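Local coordinates for iron-regulated ABC transporter siderophore-binding protein SirA (Staphylococcus aureus subsp. aureus, PDB 3MWF), which binds the iron-loaded siderophore staphyloferrin B as the receptor of an ABC transporter and probably hands it to the membrane permease for uptake, at residues K41-K54 with D61-P74. Residues are numbered along the deposited sequence; the frame is centred on the assembly and turned at random.
Sequences KPVGAVESWTQKPK and DLKDTKIVGQEPAP. With SE8 (5-[(2-{[(3S)-5-{[(2S)-2-amino-2-carboxyethyl]amino}-3-carboxy-3-hydroxy-5-oxopentanoyl]amino}ethyl)amino]-2,5-dioxopentanoic acid), chain C.
Two torsions bring Trp49 and Glu71 together: chi1 of Trp49 (-73°) sets the indole beside its own backbone N, while chi1 of Glu71 (-177°) swings CG opposite the backbone N and sends an extended chain past the benzo ring. Glu71 CD comes 3.7 Å from Trp49 CZ2, with the carboxylate plane turned 51° from the ring plane. A water in the plane of the indole edge accepts from Trp49 NE1 and donates to Glu71 OE2; OE2 also forms a salt bridge with Arg93, which itself hydrogen-bonds to the siderophore, and OE1 accepts from Gln29, so both carboxylate oxygens are held. Pro72 CD reaches Trp49 CH2 at 3.5 Å. The amide N4 of staphyloferrin B lies over one ring face, offset toward the rim, 3.4 Å from Trp49 CH2, and a second water sits over the opposite face, linking Glu47 O to Glu71 N.

Behind this site the backbones run parallel. Lys66 N to Val43 O, Ala45 N to Lys66 O and Val68 N to Ala45 O pair the strands; beyond them Glu47 N bonds to Gly69 O (2.9 Å), not Val68 O, so pairing slips one residue where strand 66-70 is broken around Gly69. Thr65 OG1 donates to Pro42 O (2.8 Å). Lys54, extended beyond CG, spans Ile67 and Leu62 to place NZ 2.9 Å from Leu62 O and 3.1 Å from Thr65 O, the latter on a lone pair in the carbonyl plane. Leu62 O also accepts from Thr65 N on its opposite face, within a type II turn. Parallel strands 44-45 and 66-70, followed by the loop of Trp49 and, before strand 73-74, the type I turn of Pro72, are consistent with one lobe of a periplasmic-binding-protein fold, where such loops and turns line the ligand cleft.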
# COMPACT_ATOMS: atom_id res chain seq x y z
N LYS A 41 14.46 0.76 -13.84
CA LYS A 41 14.86 1.74 -12.82
C LYS A 41 14.40 3.15 -13.21
O LYS A 41 14.85 3.68 -14.23
CB LYS A 41 16.38 1.74 -12.60
CG LYS A 41 16.99 0.39 -12.20
CD LYS A 41 17.60 -0.34 -13.41
CE LYS A 41 18.47 -1.51 -12.99
NZ LYS A 41 19.60 -1.06 -12.10
N PRO A 42 13.50 3.76 -12.41
CA PRO A 42 13.02 5.09 -12.72
C PRO A 42 14.16 6.12 -12.77
O PRO A 42 15.11 6.03 -12.00
CB PRO A 42 12.05 5.42 -11.56
CG PRO A 42 11.65 4.10 -11.03
CD PRO A 42 12.90 3.24 -11.16
N VAL A 43 14.07 7.07 -13.70
CA VAL A 43 15.02 8.16 -13.71
C VAL A 43 14.73 9.17 -12.61
O VAL A 43 15.61 9.93 -12.17
CB VAL A 43 15.18 8.82 -15.11
CG1 VAL A 43 15.65 7.75 -16.11
CG2 VAL A 43 13.87 9.50 -15.57
N GLY A 44 13.46 9.18 -12.16
CA GLY A 44 13.00 10.07 -11.11
C GLY A 44 11.91 9.40 -10.29
O GLY A 44 11.15 8.61 -10.81
N ALA A 45 11.86 9.72 -9.00
CA ALA A 45 10.84 9.14 -8.09
C ALA A 45 10.52 10.12 -7.00
O ALA A 45 11.36 10.93 -6.60
CB ALA A 45 11.33 7.84 -7.48
N VAL A 46 9.30 10.06 -6.48
CA VAL A 46 9.02 10.82 -5.27
C VAL A 46 9.81 10.22 -4.09
O VAL A 46 10.17 9.04 -4.09
CB VAL A 46 7.50 10.88 -4.95
CG1 VAL A 46 6.77 11.83 -5.97
CG2 VAL A 46 6.87 9.46 -4.87
N GLU A 47 10.13 11.08 -3.12
CA GLU A 47 10.86 10.61 -1.93
C GLU A 47 10.02 9.60 -1.15
O GLU A 47 8.79 9.64 -1.18
CB GLU A 47 11.25 11.79 -1.05
CG GLU A 47 10.16 12.36 -0.21
CD GLU A 47 10.57 13.60 0.54
OE1 GLU A 47 11.65 14.15 0.23
OE2 GLU A 47 9.78 14.04 1.40
N SER A 48 10.69 8.70 -0.44
CA SER A 48 10.00 7.77 0.44
C SER A 48 9.36 8.50 1.61
O SER A 48 9.81 9.57 2.02
CB SER A 48 10.99 6.70 0.94
OG SER A 48 12.14 7.33 1.52
N TRP A 49 8.31 7.91 2.18
CA TRP A 49 7.63 8.56 3.27
C TRP A 49 8.46 8.59 4.55
O TRP A 49 8.36 9.54 5.36
CB TRP A 49 6.34 7.81 3.59
CG TRP A 49 5.21 7.97 2.60
CD1 TRP A 49 4.67 6.98 1.84
CD2 TRP A 49 4.48 9.16 2.31
NE1 TRP A 49 3.65 7.49 1.04
CE2 TRP A 49 3.50 8.82 1.33
CE3 TRP A 49 4.55 10.48 2.78
CZ2 TRP A 49 2.59 9.76 0.81
CZ3 TRP A 49 3.66 11.43 2.25
CH2 TRP A 49 2.67 11.06 1.28
N THR A 50 9.23 7.54 4.75
CA THR A 50 10.18 7.48 5.89
C THR A 50 11.48 6.96 5.31
O THR A 50 11.54 6.64 4.12
CB THR A 50 9.71 6.52 7.01
OG1 THR A 50 9.61 5.18 6.47
CG2 THR A 50 8.37 6.97 7.62
N GLN A 51 12.54 6.90 6.14
CA GLN A 51 13.87 6.52 5.61
C GLN A 51 14.24 7.39 4.40
O GLN A 51 14.84 6.90 3.47
CB GLN A 51 13.92 5.05 5.22
CG GLN A 51 13.59 4.12 6.41
CD GLN A 51 13.69 2.66 6.07
OE1 GLN A 51 13.63 2.26 4.91
NE2 GLN A 51 13.86 1.83 7.10
N LYS A 52 13.91 8.68 4.47
CA LYS A 52 14.10 9.54 3.30
C LYS A 52 15.56 9.59 2.89
O LYS A 52 16.44 9.57 3.76
CB LYS A 52 13.64 10.96 3.62
CG LYS A 52 12.17 11.09 3.97
CD LYS A 52 11.78 12.56 4.06
CE LYS A 52 10.29 12.68 4.35
NZ LYS A 52 9.79 14.06 3.99
N PRO A 53 15.85 9.71 1.59
CA PRO A 53 14.92 9.89 0.46
C PRO A 53 14.43 8.60 -0.19
O PRO A 53 13.54 8.67 -1.05
CB PRO A 53 15.78 10.67 -0.54
CG PRO A 53 17.10 10.12 -0.34
CD PRO A 53 17.24 9.93 1.15
N LYS A 54 15.01 7.45 0.18
CA LYS A 54 14.71 6.18 -0.49
C LYS A 54 14.64 5.06 0.55
O LYS A 54 15.57 4.88 1.33
CB LYS A 54 15.80 5.83 -1.52
CG LYS A 54 15.89 6.83 -2.70
CD LYS A 54 17.20 6.67 -3.47
CE LYS A 54 17.30 7.77 -4.56
NZ LYS A 54 18.64 7.71 -5.23
N ASP A 61 18.41 -0.37 -5.75
CA ASP A 61 17.82 -0.45 -7.08
C ASP A 61 17.48 0.94 -7.63
O ASP A 61 17.06 1.06 -8.79
CB ASP A 61 16.56 -1.30 -7.06
CG ASP A 61 16.79 -2.65 -6.48
OD1 ASP A 61 16.23 -2.93 -5.40
OD2 ASP A 61 17.54 -3.42 -7.10
N LEU A 62 17.65 1.97 -6.80
CA LEU A 62 17.37 3.35 -7.19
C LEU A 62 18.61 4.24 -7.14
O LEU A 62 18.50 5.45 -6.97
CB LEU A 62 16.29 3.97 -6.29
CG LEU A 62 14.93 3.29 -6.23
CD1 LEU A 62 14.03 4.03 -5.21
CD2 LEU A 62 14.27 3.26 -7.62
N LYS A 63 19.79 3.66 -7.30
CA LYS A 63 20.97 4.51 -7.30
C LYS A 63 20.94 5.37 -8.58
O LYS A 63 20.61 4.88 -9.67
CB LYS A 63 22.25 3.68 -7.12
CG LYS A 63 22.69 2.90 -8.32
CD LYS A 63 23.37 1.57 -7.93
CE LYS A 63 24.14 1.66 -6.61
NZ LYS A 63 23.96 0.40 -5.82
N ASP A 64 21.21 6.65 -8.44
CA ASP A 64 21.10 7.60 -9.55
C ASP A 64 19.67 8.02 -9.92
O ASP A 64 19.50 8.94 -10.72
CB ASP A 64 21.81 7.10 -10.84
CG ASP A 64 23.29 6.84 -10.65
OD1 ASP A 64 24.01 7.71 -10.10
OD2 ASP A 64 23.73 5.75 -11.09
N THR A 65 18.66 7.36 -9.36
CA THR A 65 17.29 7.89 -9.46
C THR A 65 17.23 9.24 -8.76
O THR A 65 17.61 9.38 -7.59
CB THR A 65 16.24 6.93 -8.83
OG1 THR A 65 16.28 5.67 -9.51
CG2 THR A 65 14.82 7.53 -8.92
N LYS A 66 16.75 10.26 -9.46
CA LYS A 66 16.66 11.59 -8.91
C LYS A 66 15.35 11.71 -8.13
O LYS A 66 14.31 11.22 -8.57
CB LYS A 66 16.72 12.62 -10.05
CG LYS A 66 16.18 14.01 -9.72
CD LYS A 66 17.24 14.86 -9.03
CE LYS A 66 16.65 16.15 -8.51
NZ LYS A 66 17.76 16.99 -7.97
N ILE A 67 15.42 12.40 -7.00
CA ILE A 67 14.22 12.63 -6.19
C ILE A 67 13.50 13.85 -6.74
O ILE A 67 14.10 14.92 -6.85
CB ILE A 67 14.56 12.76 -4.68
CG1 ILE A 67 15.20 11.47 -4.16
CG2 ILE A 67 13.32 13.18 -3.88
CD1 ILE A 67 14.32 10.24 -4.28
N VAL A 68 12.22 13.70 -7.08
CA VAL A 68 11.47 14.82 -7.62
C VAL A 68 10.55 15.51 -6.61
O VAL A 68 9.74 16.34 -7.00
CB VAL A 68 10.70 14.43 -8.90
CG1 VAL A 68 11.67 13.89 -9.94
CG2 VAL A 68 9.61 13.36 -8.58
N GLY A 69 10.71 15.21 -5.33
CA GLY A 69 9.94 15.90 -4.30
C GLY A 69 9.04 14.97 -3.50
O GLY A 69 9.17 13.75 -3.59
N GLN A 70 8.11 15.56 -2.76
CA GLN A 70 7.25 14.82 -1.83
C GLN A 70 5.99 14.35 -2.53
O GLN A 70 5.40 15.07 -3.34
CB GLN A 70 6.90 15.70 -0.62
CG GLN A 70 8.14 16.21 0.13
CD GLN A 70 7.82 16.92 1.45
OE1 GLN A 70 8.72 17.13 2.28
NE2 GLN A 70 6.57 17.31 1.64
N GLU A 71 5.56 13.13 -2.21
CA GLU A 71 4.39 12.55 -2.89
C GLU A 71 3.13 13.44 -2.91
O GLU A 71 2.42 13.46 -3.91
CB GLU A 71 4.11 11.15 -2.35
CG GLU A 71 2.94 10.44 -3.07
CD GLU A 71 2.84 8.98 -2.75
OE1 GLU A 71 3.90 8.28 -2.70
OE2 GLU A 71 1.67 8.52 -2.61
N PRO A 72 2.84 14.18 -1.82
CA PRO A 72 1.65 15.04 -1.90
C PRO A 72 1.75 16.21 -2.89
O PRO A 72 0.73 16.79 -3.25
CB PRO A 72 1.54 15.61 -0.50
CG PRO A 72 2.14 14.52 0.36
CD PRO A 72 3.32 14.07 -0.43
N ALA A 73 2.97 16.56 -3.31
CA ALA A 73 3.17 17.72 -4.21
C ALA A 73 4.53 17.70 -4.86
O ALA A 73 5.44 18.47 -4.47
CB ALA A 73 2.95 19.05 -3.44
N PRO A 74 4.69 16.83 -5.86
CA PRO A 74 5.99 16.70 -6.52
C PRO A 74 6.38 17.96 -7.30
O PRO A 74 5.51 18.78 -7.65
CB PRO A 74 5.79 15.52 -7.47
CG PRO A 74 4.32 15.48 -7.71
CD PRO A 74 3.74 15.82 -6.35
C1 SE8 C . -0.35 12.00 3.31
C2 SE8 C . -0.09 11.47 4.70
C3 SE8 C . 1.23 10.70 4.75
N4 SE8 C . 1.20 9.48 3.95
C5 SE8 C . 0.89 8.31 4.48
C6 SE8 C . 0.73 7.15 3.52
C7 SE8 C . -0.67 7.13 2.92
C8 SE8 C . -0.71 6.04 1.84
C9 SE8 C . -2.10 5.74 1.29
N10 SE8 C . -2.96 6.75 1.18
C11 SE8 C . -4.27 6.49 0.63
C12 SE8 C . -4.50 7.29 -0.64
N13 SE8 C . -5.92 7.41 -0.97
C14 SE8 C . -6.75 8.35 -0.43
C15 SE8 C . -6.17 9.57 0.23
C16 SE8 C . -5.79 9.06 1.59
C17 SE8 C . -4.59 9.71 2.23
C18 SE8 C . -4.87 10.27 3.54
O19 SE8 C . 0.32 12.99 2.92
O20 SE8 C . -1.25 11.46 2.64
N21 SE8 C . -1.21 10.61 5.10
O22 SE8 C . 0.72 8.12 5.67
C23 SE8 C . -1.71 6.90 4.01
O24 SE8 C . -1.85 5.74 4.49
O25 SE8 C . -2.42 7.86 4.41
O26 SE8 C . -0.96 8.43 2.38
O27 SE8 C . -2.38 4.60 0.95
O28 SE8 C . -7.96 8.23 -0.42
O29 SE8 C . -3.46 9.64 1.75
O30 SE8 C . -3.93 10.38 4.33
O31 SE8 C . -6.04 10.58 3.86
O HOH W 1 18.15 9.96 -13.04
O HOH W 2 6.81 11.50 -0.45
O HOH W 3 1.61 6.67 -0.65